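Alpha-glucosidase (PDB 5HQA) probably hydrolyses alpha-glucosidic bonds as a calcium-containing glycoside hydrolase of family 97, a chloride-activated enzyme captured here with acarbose. Local coordinates at residues Ile396-Lys401 with Arg406-Asp411. Residues are numbered along the deposited sequence; the frame is centred on the assembly and turned at random.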
loop_
_atom_site.group_PDB
_atom_site.type_symbol
_atom_site.label_atom_id
_atom_site.label_comp_id
_atom_site.label_asym_id
_atom_site.label_seq_id
_atom_site.Cartn_x
_atom_site.Cartn_y
_atom_site.Cartn_z
ATOM N N ILE A 396 14.301 0.106 14.675
ATOM C CA ILE A 396 15.147 -0.716 13.820
ATOM C C ILE A 396 16.536 -0.771 14.447
ATOM O O ILE A 396 17.067 0.246 14.902
ATOM C CB ILE A 396 15.204 -0.132 12.395
ATOM C CG1 ILE A 396 13.861 -0.299 11.671
ATOM C CG2 ILE A 396 16.357 -0.763 11.593
ATOM C CD1 ILE A 396 13.539 -1.744 11.292
ATOM N N LYS A 397 17.130 -1.957 14.483
ATOM C CA LYS A 397 18.480 -2.128 15.000
ATOM C C LYS A 397 19.432 -2.410 13.845
ATOM O O LYS A 397 19.213 -3.352 13.069
ATOM C CB LYS A 397 18.534 -3.263 16.019
ATOM C CG LYS A 397 19.929 -3.537 16.570
ATOM C CD LYS A 397 19.881 -4.708 17.550
ATOM C CE LYS A 397 21.255 -5.082 18.035
ATOM N NZ LYS A 397 21.182 -6.136 19.080
ATOM N N ARG A 398 20.480 -1.594 13.725
ATOM C CA ARG A 398 21.589 -1.887 12.825
ATOM C C ARG A 398 22.890 -1.850 13.613
ATOM O O ARG A 398 22.982 -1.230 14.674
ATOM C CB ARG A 398 21.661 -0.904 11.650
ATOM C CG ARG A 398 22.074 0.499 12.055
ATOM C CD ARG A 398 22.098 1.442 10.859
ATOM N NE ARG A 398 22.495 2.788 11.260
ATOM C CZ ARG A 398 23.726 3.273 11.127
ATOM N NH1 ARG A 398 23.992 4.510 11.526
ATOM N NH2 ARG A 398 24.683 2.526 10.586
ATOM N N ILE A 399 23.893 -2.547 13.087
ATOM C CA ILE A 399 25.243 -2.530 13.634
ATOM C C ILE A 399 26.094 -1.718 12.672
ATOM O O ILE A 399 26.180 -2.055 11.485
ATOM C CB ILE A 399 25.804 -3.949 13.805
ATOM C CG1 ILE A 399 24.854 -4.807 14.640
ATOM C CG2 ILE A 399 27.169 -3.893 14.450
ATOM C CD1 ILE A 399 24.671 -4.317 16.057
ATOM N N ASP A 400 26.723 -0.651 13.167
ATOM C CA ASP A 400 27.471 0.204 12.254
ATOM C C ASP A 400 28.856 -0.385 11.982
ATOM O O ASP A 400 29.218 -1.451 12.489
ATOM C CB ASP A 400 27.521 1.650 12.770
ATOM C CG ASP A 400 28.465 1.872 13.964
ATOM O OD1 ASP A 400 29.300 1.012 14.334
ATOM O OD2 ASP A 400 28.367 2.984 14.532
ATOM N N LYS A 401 29.637 0.326 11.156
ATOM C CA LYS A 401 30.938 -0.169 10.701
ATOM C C LYS A 401 31.879 -0.484 11.853
ATOM O O LYS A 401 32.784 -1.312 11.693
ATOM C CB LYS A 401 31.592 0.856 9.772
ATOM C CG LYS A 401 31.664 2.262 10.372
ATOM C CD LYS A 401 32.354 3.273 9.455
ATOM C CE LYS A 401 31.544 4.573 9.342
ATOM N NZ LYS A 401 31.095 5.112 10.667
ATOM N N ARG A 406 22.932 0.888 16.535
ATOM C CA ARG A 406 22.201 2.134 16.366
ATOM C C ARG A 406 20.735 1.808 16.142
ATOM O O ARG A 406 20.400 0.782 15.541
ATOM C CB ARG A 406 22.706 2.941 15.171
ATOM C CG ARG A 406 24.200 3.154 15.137
ATOM C CD ARG A 406 24.668 4.189 16.163
ATOM N NE ARG A 406 26.125 4.261 16.135
ATOM C CZ ARG A 406 26.882 4.786 17.089
ATOM N NH1 ARG A 406 26.327 5.303 18.183
ATOM N NH2 ARG A 406 28.201 4.782 16.942
ATOM N N HIS A 407 19.861 2.696 16.606
ATOM C CA HIS A 407 18.431 2.578 16.353
ATOM C C HIS A 407 18.017 3.537 15.248
ATOM O O HIS A 407 18.398 4.712 15.267
ATOM C CB HIS A 407 17.626 2.857 17.619
ATOM C CG HIS A 407 17.577 1.694 18.557
ATOM N ND1 HIS A 407 17.741 1.827 19.921
ATOM C CD2 HIS A 407 17.386 0.373 18.325
ATOM C CE1 HIS A 407 17.649 0.635 20.490
ATOM N NE2 HIS A 407 17.436 -0.263 19.544
ATOM N N GLU A 408 17.228 3.039 14.300
ATOM C CA GLU A 408 16.785 3.826 13.159
ATOM C C GLU A 408 15.275 3.694 13.009
ATOM O O GLU A 408 14.644 2.799 13.579
ATOM C CB GLU A 408 17.487 3.382 11.865
ATOM C CG GLU A 408 19.011 3.348 11.954
ATOM C CD GLU A 408 19.667 4.732 12.011
ATOM O OE1 GLU A 408 18.968 5.759 11.851
ATOM O OE2 GLU A 408 20.906 4.787 12.211
ATOM N N TRP A 409 14.706 4.594 12.210
ATOM C CA TRP A 409 13.305 4.545 11.827
ATOM C C TRP A 409 13.103 3.646 10.615
ATOM O O TRP A 409 13.966 3.556 9.733
ATOM C CB TRP A 409 12.802 5.945 11.489
ATOM C CG TRP A 409 12.706 6.851 12.674
ATOM C CD1 TRP A 409 13.664 7.703 13.133
ATOM C CD2 TRP A 409 11.579 6.996 13.550
ATOM N NE1 TRP A 409 13.208 8.370 14.252
ATOM C CE2 TRP A 409 11.931 7.952 14.530
ATOM C CE3 TRP A 409 10.299 6.417 13.597
ATOM C CZ2 TRP A 409 11.052 8.342 15.551
ATOM C CZ3 TRP A 409 9.430 6.793 14.625
ATOM C CH2 TRP A 409 9.815 7.744 15.587
ATOM N N HIS A 410 11.929 3.000 10.560
ATOM C CA HIS A 410 11.566 2.223 9.376
ATOM C C HIS A 410 11.506 3.079 8.124
ATOM O O HIS A 410 11.631 2.543 7.023
ATOM C CB HIS A 410 10.200 1.552 9.545
ATOM C CG HIS A 410 10.185 0.426 10.535
ATOM N ND1 HIS A 410 10.289 0.627 11.895
ATOM C CD2 HIS A 410 10.049 -0.912 10.358
ATOM C CE1 HIS A 410 10.234 -0.542 12.513
ATOM N NE2 HIS A 410 10.087 -1.491 11.603
ATOM N N ASP A 411 11.290 4.390 8.257
ATOM C CA ASP A 411 11.064 5.230 7.084
ATOM C C ASP A 411 12.137 6.307 6.909
ATOM O O ASP A 411 11.929 7.280 6.174
ATOM C CB ASP A 411 9.651 5.836 7.118
ATOM C CG ASP A 411 9.341 6.623 8.392
ATOM O OD1 ASP A 411 9.724 6.192 9.505
ATOM O OD2 ASP A 411 8.656 7.673 8.277
#
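Ile-396 lays its CD1 over one face of the His-410 imidazole, 3.6 Å from the ring centroid. The approach is 17° off the ring normal, which meets the geometry of a CH-pi contact. This is the tight end, with both residues buried. NE2 of His-410 is hydrogen-bonded to the carbonyl of Tyr-389, and its side chain comes within about 4 Å of that of Glu-437, a calcium ligand, so this end probably lies just behind the metal site. Alongside, Glu-408 N donates to Ile-396 O, whereas the return bond from Ile-396 N is weak and strongly bent. The register, Ile-396 with Glu-408 and Arg-398 with Arg-406 as hydrogen-bonded pairs around Lys-397 with His-407, defines an antiparallel beta hairpin projecting from the TIM-barrel catalytic domain. Across the face carrying Arg-398, its NE meets Glu-408 OE2 at 2.7 Å, in the guanidinium plane, on the anti side of the carboxylate and tilted out of its plane. With chi1 at 70° and the chain extended beyond CG, the arginine reaches back beside Glu-408, while Arg-406 CG sits over one guanidinium face, offset toward its rim, and Phe-414 adds a cation-pi contact. A leucine at Arg-398 would probably leave the Glu-408 carboxylate without its counter-charge on this side. Toward the turn the setting is more open: Arg-406 grips Asp-400 OD2 side-on, with NE and NH2 each at 3.0 Å, but both residues are partly exposed and little beyond this salt bridge joins them. There Asp-400 OD1 instead accepts from the turn nitrogens of Asn-402 and Ile-404.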